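Putative sporulation-specific glycosylase YdhD (PDB 3CZ8) probably hydrolyses glycosidic bonds during sporulation through its family 18 glycosyl hydrolase domain, the part of the longer LysM-containing protein described here. Local coordinates at residues N75-G79 with G80-E84; D158-P161 with W162-G165; A210-S214 with R215-I219; I230-Q233 with P234-A238. The protein carries 1 engineered substitution. All coordinates share one frame; numbering follows the deposited sequence. Where two conformers were deposited one is given.

Contact 1 (N75-G79 with G80-E84); sequences NLTSG and GFSTE
A tight beta hairpin carries this local contact: Leu76 and Phe81 face each other as an antiparallel non-hydrogen-bonded pair where a barrel strand of the family 18 hydrolase domain folds back through a type I turn from Thr77 to Gly80. On one face, Leu76 CD2 sits over the middle of the Phe81 ring, 3.5 Å from its centroid and almost on the ring normal, a CH-pi contact. Asn75 meets the same ring differently, its OD1 lying in the ring plane at the edge, 3.3 Å from Phe81 CD1. With CG between backbone N and carbonyl carbon (chi1 55°), the amide is carried to Ser82, where ND2 donates to Ser82 O at 2.9 Å from above the carbonyl plane; it also donates to Glu120 O. An alanine here is likely to leave Ser82 O and Glu120 O without this donor and the Phe81 edge without its polar neighbour. At the turn, Gly80 O is gripped from opposite faces of its plane, by Thr77 N and by Thr77 OG1. Beyond, Ser82 N-caps helix 83-90 through Ile85 N, Phe81 packs on Glu120, the predicted proton donor, and Leu76 touches Ile7 of the second subunit.

Contact 2 (D158-P161 with W162-G165); sequences DNIP and WLRG
Arg164 folds back on Asp158, and its side chain, traced outward, shows how charge reinforces a loop turn already held by backbone bonds. CB starts beside the backbone, 3.4 Å from Pro161 O and close to Ile160 O as well. CG lies ahead of the acid, almost in line with its CG-OD2 bond, 3.4 Å from Asp158 OD2, and CD stays about as near to the same oxygen. The chain bends at chi2 (-90°) and again at chi3, which swings NE onto Asp158 OD2 at 2.7 Å in a salt bridge whose N-H angle is a bent 135°. The carboxylate and guanidinium planes stand 66° apart, and NE meets OD2 from above the carboxylate plane, while NH2 remains at 3.6 Å from that oxygen. Behind this pair, Leu163 N donates to Ile160 O and Arg164 N to Pro161 O, winding the loop between strand 147-153 and helix 168-174 into a compact turn. Apolar side chains pack beside it: Ile160 CG2 lies over the six-membered ring of Trp162, 3.5 Å from the centroid, while Ile160 CB rests against Leu163 CD1. A leucine in place of Arg164 would probably leave OD2 without its NE partner and the bend without its charged clasp. Because Arg127 also forms a salt bridge to OD2, the acid is shared by two arginines, which would favour its ionised form and tie this surface loop to helix 127-143.

Contact 3 (A210-S214 with R215-I219); sequences AQVPS and RKIII
Val212 and Lys216 lie roughly perpendicular, the valine methyl CG1 resting against the lysine's aliphatic stem, 4.0 Å from Lys216 CB and scarcely farther from CD. The setting is the alpha-to-beta connection of a TIM barrel, the family 18 hydrolase fold, where the loop after helix 198-208 passes through a short 3-10 turn into strand 217-220. Two backbone bonds hold the turn. Lys216 N donates to Pro213 O at 3.1 Å and Ile217 N to Ser214 O at 3.2 Å, in each case from well above the carbonyl plane. From its place near Val212 CG1, the Lys216 chain runs on extended beyond CG and takes NZ to Gly172 O and Val175 O, two backbone acceptors at the C-terminal end of helix 168-174 and just after it. Ile217 points back toward the loop. With CG1 anti to the carbonyl carbon (chi1 -56°), the branch, in the conformer given, runs alongside the Pro213 and Ser214 carbonyls, and its neighbours include Ile180 of the adjacent parallel strand, Thr208 of helix 198-208 and Leu300. Arg215 turns away from the loop, and its NH2 bonds to Tyr177 OH. Both Val212 and Ile217 are buried, yet their mutual approach is loose, with Val212 CB 4.4 Å from Ile217 CD1 in that same conformer. A closer touch is made by the lysine on the turn itself, where Lys216 CB lies 3.4 Å from Pro213 O.

Contact 4 (I230-Q233 with P234-A238); sequences IPYQ and PGTVA
Thr236 turns its hydroxyl back onto Gln233, OG1 donating to Gln233 O at 2.5 Å, a distance short enough to be taken with some reserve. The rotamer explains the reach: OG1 stands between the backbone N and the carbonyl carbon (chi1 58°), while CG2, on the other branch and beside the backbone N, is directed at the glutamine side chain, 3.8 Å from Gln233 CG. The hydroxyl approaches with only a modest tilt from the carbonyl plane, and Thr236 N adds a weak bond to the same oxygen, so both donors of one residue converge on a single acceptor. Gln233 leaves the backbone with CG opposite N, then bends at chi2 (77°), which lays its amide across the proline that follows, the two side chains standing nearly square to each other. These residues form a type II beta turn from Gln233 to Thr236, with Pro234 and Gly235 at its two central positions, in the loop joining strands 225-229 and 239-241 of the antiparallel sheet that accompanies the barrel. In the conformer given, Gly235 has a positive phi of 97°, where a CB would press against the carbonyl oxygen of Pro234. The tyrosine and threonine side chains of Tyr232 and Thr236 run antiparallel, side by side, the hydroxyl standing obliquely to the ring with Tyr232 CE1 4.1 Å from Thr236 OG1. The tyrosine side chain also rests on Glu191, and farther along the loop the backbone of Ala238 pairs with that of Ala188.

The four contacts are all local turns, yet their chemistry follows their place in the fold. Contacts 1 and 3 are partly buried and reach the same barrel sheet on opposite sides of the chain's centre, with centres about 28 Å apart: one extends a strand into a hairpin by the predicted proton donor, the other leads into a strand far from it, and both combine backbone bonds with apolar packing. Contacts 2 and 4 lie on the surface. Contact 2, nearest atoms about 5 Å from contact 3, adds a salt bridge and a CH-pi contact to its backbone bonds, whereas contact 4, in a loop between two strands of the accompanying antiparallel sheet, relies on a hydroxyl and on proline and glycine.

Contact 1 (N75-G79 with G80-E84)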
loop_
_atom_site.group_PDB
_atom_site.type_symbol
_atom_site.label_atom_id
_atom_site.label_comp_id
_atom_site.label_asym_id
_atom_site.label_seq_id
_atom_site.Cartn_x
_atom_site.Cartn_y
_atom_site.Cartn_z
ATOM N N ASN A 75 -0.163 5.110 20.563
ATOM C CA ASN A 75 -0.832 4.357 21.625
ATOM C C ASN A 75 -1.630 3.162 21.070
ATOM O O ASN A 75 -2.766 2.896 21.475
ATOM C CB ASN A 75 -1.714 5.269 22.486
ATOM C CG ASN A 75 -2.729 6.065 21.672
ATOM O OD1 ASN A 75 -2.453 6.499 20.552
ATOM N ND2 ASN A 75 -3.909 6.274 22.247
ATOM N N LEU A 76 -1.015 2.435 20.147
ATOM C CA LEU A 76 -1.668 1.298 19.520
ATOM C C LEU A 76 -1.602 0.045 20.378
ATOM O O LEU A 76 -0.609 -0.199 21.062
ATOM C CB LEU A 76 -1.078 1.030 18.131
ATOM C CG LEU A 76 -1.639 1.887 16.990
ATOM C CD1 LEU A 76 -0.784 1.761 15.775
ATOM C CD2 LEU A 76 -3.053 1.507 16.641
ATOM N N THR A 77 -2.691 -0.722 20.346
ATOM C CA THR A 77 -2.754 -2.074 20.909
ATOM C C THR A 77 -3.196 -3.031 19.805
ATOM O O THR A 77 -3.233 -2.644 18.632
ATOM C CB THR A 77 -3.729 -2.173 22.102
ATOM O OG1 THR A 77 -4.995 -1.604 21.743
ATOM C CG2 THR A 77 -3.172 -1.449 23.306
ATOM N N SER A 78 -3.530 -4.268 20.179
ATOM C CA SER A 78 -3.992 -5.280 19.224
ATOM C C SER A 78 -5.341 -4.924 18.598
ATOM O O SER A 78 -5.568 -5.184 17.414
ATOM C CB SER A 78 -4.051 -6.662 19.877
ATOM O OG SER A 78 -2.745 -7.193 20.062
ATOM N N GLY A 79 -6.218 -4.316 19.394
ATOM C CA GLY A 79 -7.524 -3.865 18.916
ATOM C C GLY A 79 -7.582 -2.401 18.512
ATOM O O GLY A 79 -8.668 -1.821 18.431
ATOM N N GLY A 80 -6.417 -1.801 18.262
ATOM C CA GLY A 80 -6.333 -0.414 17.795
ATOM C C GLY A 80 -5.774 0.577 18.804
ATOM O O GLY A 80 -4.983 0.220 19.677
ATOM N N PHE A 81 -6.182 1.834 18.669
ATOM C CA PHE A 81 -5.695 2.903 19.528
ATOM C C PHE A 81 -6.355 2.813 20.895
ATOM O O PHE A 81 -7.580 2.730 21.003
ATOM C CB PHE A 81 -5.935 4.276 18.887
ATOM C CG PHE A 81 -5.050 4.552 17.709
ATOM C CD1 PHE A 81 -3.772 5.071 17.891
ATOM C CD2 PHE A 81 -5.488 4.290 16.413
ATOM C CE1 PHE A 81 -2.939 5.330 16.802
ATOM C CE2 PHE A 81 -4.664 4.545 15.316
ATOM C CZ PHE A 81 -3.384 5.059 15.512
ATOM N N SER A 82 -5.524 2.800 21.931
ATOM C CA SER A 82 -5.998 2.639 23.294
ATOM C C SER A 82 -6.183 3.983 23.978
ATOM O O SER A 82 -5.207 4.673 24.295
ATOM C CB SER A 82 -5.046 1.757 24.098
ATOM O OG SER A 82 -5.474 1.686 25.446
ATOM N N THR A 83 -7.451 4.332 24.193
ATOM C CA THR A 83 -7.885 5.537 24.905
ATOM C C THR A 83 -7.385 5.537 26.357
ATOM O O THR A 83 -7.149 6.589 26.956
ATOM C CB THR A 83 -9.438 5.610 24.896
ATOM O OG1 THR A 83 -9.926 5.363 23.570
ATOM C CG2 THR A 83 -9.956 6.959 25.382
ATOM N N GLU A 84 -7.246 4.335 26.918
ATOM C CA GLU A 84 -6.864 4.149 28.319
ATOM C C GLU A 84 -5.355 4.172 28.580
ATOM O O GLU A 84 -4.919 4.754 29.571
ATOM C CB GLU A 84 -7.476 2.860 28.884
ATOM C CG GLU A 84 -8.978 2.946 29.181
ATOM C CD GLU A 84 -9.866 2.653 27.972
ATOM O OE1 GLU A 84 -11.090 2.881 28.074
ATOM O OE2 GLU A 84 -9.352 2.194 26.923
HETATM O O HOH W 1 -9.590 1.463 18.976
#

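Contact 2 (D158-P161 with W162-G165)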
loop_
_atom_site.group_PDB
_atom_site.type_symbol
_atom_site.label_atom_id
_atom_site.label_comp_id
_atom_site.label_asym_id
_atom_site.label_seq_id
_atom_site.Cartn_x
_atom_site.Cartn_y
_atom_site.Cartn_z
ATOM N N ASP A 158 -13.843 23.861 18.496
ATOM C CA ASP A 158 -13.482 23.168 19.727
ATOM C C ASP A 158 -14.701 22.548 20.424
ATOM O O ASP A 158 -14.665 22.248 21.618
ATOM C CB ASP A 158 -12.719 24.108 20.660
ATOM C CG ASP A 158 -11.523 23.438 21.308
ATOM O OD1 ASP A 158 -10.384 23.909 21.090
ATOM O OD2 ASP A 158 -11.717 22.429 22.021
ATOM N N ASN A 159 -15.763 22.322 19.655
ATOM C CA ASN A 159 -17.052 21.899 20.203
ATOM C C ASN A 159 -17.273 20.395 20.150
ATOM O O ASN A 159 -18.276 19.884 20.652
ATOM C CB ASN A 159 -18.191 22.639 19.489
ATOM C CG ASN A 159 -18.035 24.153 19.555
ATOM O OD1 ASN A 159 -18.019 24.834 18.530
ATOM N ND2 ASN A 159 -17.894 24.681 20.763
ATOM N N ILE A 160 -16.322 19.687 19.558
ATOM C CA ILE A 160 -16.452 18.254 19.341
ATOM C C ILE A 160 -15.694 17.500 20.441
ATOM O O ILE A 160 -14.513 17.769 20.659
ATOM C CB ILE A 160 -15.946 17.872 17.922
ATOM C CG1 ILE A 160 -16.525 18.810 16.839
ATOM C CG2 ILE A 160 -16.229 16.439 17.609
ATOM C CD1 ILE A 160 -18.029 18.688 16.574
ATOM N N PRO A 161 -16.378 16.571 21.149
ATOM C CA PRO A 161 -15.828 15.899 22.336
ATOM C C PRO A 161 -14.591 15.025 22.084
ATOM O O PRO A 161 -13.614 15.126 22.830
ATOM C CB PRO A 161 -17.001 15.034 22.828
ATOM C CG PRO A 161 -18.220 15.623 22.196
ATOM C CD PRO A 161 -17.752 16.111 20.870
ATOM N N TRP A 162 -14.637 14.180 21.053
ATOM C CA TRP A 162 -13.511 13.312 20.702
ATOM C C TRP A 162 -12.344 14.041 19.994
ATOM O O TRP A 162 -11.343 13.423 19.630
ATOM C CB TRP A 162 -13.994 12.106 19.882
ATOM C CG TRP A 162 -14.583 12.457 18.545
ATOM C CD1 TRP A 162 -13.922 12.526 17.350
ATOM C CD2 TRP A 162 -15.952 12.777 18.263
ATOM N NE1 TRP A 162 -14.789 12.875 16.347
ATOM C CE2 TRP A 162 -16.044 13.029 16.875
ATOM C CE3 TRP A 162 -17.111 12.871 19.048
ATOM C CZ2 TRP A 162 -17.250 13.372 16.252
ATOM C CZ3 TRP A 162 -18.308 13.217 18.431
ATOM C CH2 TRP A 162 -18.366 13.467 17.046
ATOM N N LEU A 163 -12.479 15.352 19.815
ATOM C CA LEU A 163 -11.439 16.182 19.227
ATOM C C LEU A 163 -10.912 17.191 20.254
ATOM O O LEU A 163 -9.953 17.926 19.989
ATOM C CB LEU A 163 -11.976 16.918 17.988
ATOM C CG LEU A 163 -12.487 16.116 16.782
ATOM C CD1 LEU A 163 -12.983 17.054 15.695
ATOM C CD2 LEU A 163 -11.430 15.174 16.219
ATOM N N ARG A 164 -11.532 17.206 21.430
ATOM C CA ARG A 164 -11.285 18.248 22.422
ATOM C C ARG A 164 -9.931 18.070 23.116
ATOM O O ARG A 164 -9.361 19.032 23.604
ATOM C CB ARG A 164 -12.441 18.306 23.433
ATOM C CG ARG A 164 -12.989 19.707 23.683
ATOM C CD ARG A 164 -12.259 20.404 24.813
ATOM N NE ARG A 164 -12.207 21.854 24.632
ATOM C CZ ARG A 164 -11.793 22.719 25.555
ATOM N NH1 ARG A 164 -11.404 22.296 26.758
ATOM N NH2 ARG A 164 -11.781 24.017 25.278
ATOM N N GLY A 165 -9.413 16.840 23.113
ATOM C CA GLY A 165 -8.075 16.528 23.625
ATOM C C GLY A 165 -6.908 17.149 22.859
ATOM O O GLY A 165 -5.763 17.104 23.318
HETATM O O HOH W 2 -10.667 14.092 22.690
#

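Contact 3 (A210-S214 with R215-I219)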
loop_
_atom_site.group_PDB
_atom_site.type_symbol
_atom_site.label_atom_id
_atom_site.label_comp_id
_atom_site.label_asym_id
_atom_site.label_seq_id
_atom_site.Cartn_x
_atom_site.Cartn_y
_atom_site.Cartn_z
ATOM N N ALA A 210 -5.382 30.631 12.557
ATOM C CA ALA A 210 -5.708 31.591 13.605
ATOM C C ALA A 210 -5.049 31.193 14.920
ATOM O O ALA A 210 -5.150 31.915 15.909
ATOM C CB ALA A 210 -7.219 31.680 13.782
ATOM N N GLN A 211 -4.371 30.046 14.921
ATOM C CA GLN A 211 -3.827 29.467 16.143
ATOM C C GLN A 211 -2.369 29.024 16.047
ATOM O O GLN A 211 -1.677 28.960 17.060
ATOM C CB GLN A 211 -4.699 28.292 16.597
ATOM C CG GLN A 211 -5.917 28.706 17.406
ATOM C CD GLN A 211 -6.855 27.552 17.671
ATOM O OE1 GLN A 211 -7.384 26.943 16.741
ATOM N NE2 GLN A 211 -7.069 27.240 18.945
ATOM N N VAL A 212 -1.911 28.707 14.835
ATOM C CA VAL A 212 -0.566 28.148 14.611
ATOM C C VAL A 212 0.108 28.914 13.460
ATOM O O VAL A 212 -0.570 29.250 12.495
ATOM C CB VAL A 212 -0.636 26.624 14.233
ATOM C CG1 VAL A 212 0.730 25.971 14.307
ATOM C CG2 VAL A 212 -1.608 25.857 15.140
ATOM N N PRO A 213 1.429 29.209 13.564
ATOM C CA PRO A 213 2.169 29.721 12.403
ATOM C C PRO A 213 2.047 28.800 11.193
ATOM O O PRO A 213 2.174 27.578 11.328
ATOM C CB PRO A 213 3.619 29.772 12.897
ATOM C CG PRO A 213 3.511 29.914 14.354
ATOM C CD PRO A 213 2.290 29.140 14.762
ATOM N N SER A 214 1.793 29.403 10.031
ATOM C CA SER A 214 1.474 28.675 8.801
ATOM C C SER A 214 2.566 27.725 8.297
ATOM O O SER A 214 2.263 26.699 7.685
ATOM C CB SER A 214 1.055 29.652 7.706
ATOM O OG SER A 214 -0.178 30.274 8.047
ATOM N N ARG A 215 3.823 28.042 8.591
ATOM C CA ARG A 215 4.942 27.208 8.162
ATOM C C ARG A 215 5.112 25.925 8.992
ATOM O O ARG A 215 5.961 25.089 8.678
ATOM C CB ARG A 215 6.243 28.021 8.142
ATOM C CG ARG A 215 6.895 28.226 9.506
ATOM C CD ARG A 215 8.381 28.506 9.352
ATOM N NE ARG A 215 9.158 27.777 10.351
ATOM C CZ ARG A 215 9.803 26.637 10.118
ATOM N NH1 ARG A 215 10.481 26.050 11.094
ATOM N NH2 ARG A 215 9.787 26.086 8.909
ATOM N N LYS A 216 4.320 25.788 10.055
ATOM C CA LYS A 216 4.289 24.569 10.866
ATOM C C LYS A 216 3.206 23.580 10.411
ATOM O O LYS A 216 3.121 22.472 10.939
ATOM C CB LYS A 216 4.021 24.914 12.337
ATOM C CG LYS A 216 5.068 25.764 13.023
ATOM C CD LYS A 216 4.841 25.734 14.524
ATOM C CE LYS A 216 5.989 26.381 15.261
ATOM N NZ LYS A 216 5.948 26.070 16.711
ATOM N N ILE A 217 2.397 23.983 9.434
ATOM C CA ILE A 217 1.189 23.245 9.065
ATOM C C ILE A 217 1.381 22.359 7.833
ATOM O O ILE A 217 1.699 22.851 6.750
ATOM C CB ILE A 217 -0.020 24.202 8.839
ATOM C CG1 ILE A 217 -0.271 25.069 10.081
ATOM C CG2 ILE A 217 -1.274 23.414 8.478
ATOM C CD1 ILE A 217 -1.274 26.205 9.866
ATOM N N ILE A 218 1.166 21.058 8.014
ATOM C CA ILE A 218 1.203 20.101 6.917
ATOM C C ILE A 218 -0.189 19.482 6.802
ATOM O O ILE A 218 -0.717 18.960 7.783
ATOM C CB ILE A 218 2.299 19.013 7.139
ATOM C CG1 ILE A 218 3.709 19.612 7.018
ATOM C CG2 ILE A 218 2.159 17.864 6.150
ATOM C CD1 ILE A 218 4.335 20.067 8.320
ATOM N N ILE A 219 -0.795 19.579 5.619
ATOM C CA ILE A 219 -2.100 18.952 5.370
ATOM C C ILE A 219 -1.940 17.509 4.857
ATOM O O ILE A 219 -1.519 17.281 3.723
ATOM C CB ILE A 219 -2.989 19.800 4.414
ATOM C CG1 ILE A 219 -3.131 21.251 4.914
ATOM C CG2 ILE A 219 -4.360 19.146 4.201
ATOM C CD1 ILE A 219 -3.767 21.417 6.312
#

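Contact 4 (I230-Q233 with P234-A238)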
loop_
_atom_site.group_PDB
_atom_site.type_symbol
_atom_site.label_atom_id
_atom_site.label_comp_id
_atom_site.label_asym_id
_atom_site.label_seq_id
_atom_site.Cartn_x
_atom_site.Cartn_y
_atom_site.Cartn_z
ATOM N N ILE A 230 -25.282 1.477 -0.781
ATOM C CA ILE A 230 -26.425 2.383 -0.575
ATOM C C ILE A 230 -27.739 1.591 -0.436
ATOM O O ILE A 230 -27.746 0.376 -0.647
ATOM C CB ILE A 230 -26.462 3.626 -1.516
ATOM C CG1 ILE A 230 -26.253 3.246 -2.980
ATOM C CG2 ILE A 230 -25.446 4.659 -1.044
ATOM C CD1 ILE A 230 -26.458 4.415 -3.937
ATOM N N PRO A 231 -28.873 2.272 -0.205
ATOM C CA PRO A 231 -29.572 2.214 1.051
ATOM C C PRO A 231 -28.681 1.735 2.213
ATOM O O PRO A 231 -28.558 0.534 2.482
ATOM C CB PRO A 231 -30.776 1.335 0.696
ATOM C CG PRO A 231 -31.025 1.753 -0.879
ATOM C CD PRO A 231 -29.833 2.711 -1.224
ATOM N N TYR A 232 -28.046 2.718 2.859
ATOM C CA TYR A 232 -27.100 2.506 3.956
ATOM C C TYR A 232 -27.751 1.853 5.175
ATOM O O TYR A 232 -28.835 2.251 5.610
ATOM C CB TYR A 232 -26.414 3.827 4.347
ATOM C CG TYR A 232 -25.571 3.745 5.610
ATOM C CD1 TYR A 232 -24.383 3.012 5.631
ATOM C CD2 TYR A 232 -25.967 4.391 6.782
ATOM C CE1 TYR A 232 -23.611 2.927 6.786
ATOM C CE2 TYR A 232 -25.201 4.310 7.943
ATOM C CZ TYR A 232 -24.024 3.578 7.935
ATOM O OH TYR A 232 -23.257 3.490 9.076
ATOM N N GLN A 233 -27.063 0.850 5.709
ATOM C CA GLN A 233 -27.563 0.018 6.790
ATOM C C GLN A 233 -26.689 0.194 8.045
ATOM O O GLN A 233 -25.460 0.140 7.941
ATOM C CB GLN A 233 -27.590 -1.451 6.327
ATOM C CG GLN A 233 -27.990 -2.494 7.379
ATOM C CD GLN A 233 -29.486 -2.540 7.660
ATOM O OE1 GLN A 233 -30.299 -1.993 6.909
ATOM N NE2 GLN A 233 -29.856 -3.204 8.750
ATOM N N PRO A 234 -27.326 0.395 9.215
ATOM C CA PRO A 234 -26.657 0.388 10.518
ATOM C C PRO A 234 -26.021 -0.968 10.810
ATOM O O PRO A 234 -26.616 -2.012 10.523
ATOM C CB PRO A 234 -27.798 0.647 11.507
ATOM C CG PRO A 234 -28.888 1.236 10.704
ATOM C CD PRO A 234 -28.771 0.664 9.341
ATOM N N GLY A 235 -24.813 -0.949 11.361
ATOM C CA GLY A 235 -24.086 -2.179 11.648
ATOM C C GLY A 235 -23.089 -2.567 10.571
ATOM O O GLY A 235 -22.054 -3.171 10.871
ATOM N N THR A 236 -23.395 -2.224 9.317
ATOM C CA THR A 236 -22.528 -2.585 8.182
ATOM C C THR A 236 -21.290 -1.698 8.100
ATOM O O THR A 236 -21.338 -0.504 8.404
ATOM C CB THR A 236 -23.247 -2.504 6.812
ATOM O OG1 THR A 236 -23.753 -1.181 6.612
ATOM C CG2 THR A 236 -24.378 -3.527 6.696
ATOM N N VAL A 237 -20.187 -2.300 7.672
ATOM C CA VAL A 237 -18.919 -1.606 7.506
ATOM C C VAL A 237 -18.618 -1.488 6.007
ATOM O O VAL A 237 -18.677 -2.483 5.279
ATOM C CB VAL A 237 -17.772 -2.360 8.238
ATOM C CG1 VAL A 237 -16.461 -1.586 8.164
ATOM C CG2 VAL A 237 -18.144 -2.630 9.695
ATOM N N ALA A 238 -18.310 -0.273 5.556
ATOM C CA ALA A 238 -17.873 -0.035 4.178
ATOM C C ALA A 238 -16.497 -0.641 3.929
ATOM O O ALA A 238 -15.734 -0.876 4.865
ATOM C CB ALA A 238 -17.848 1.447 3.878
#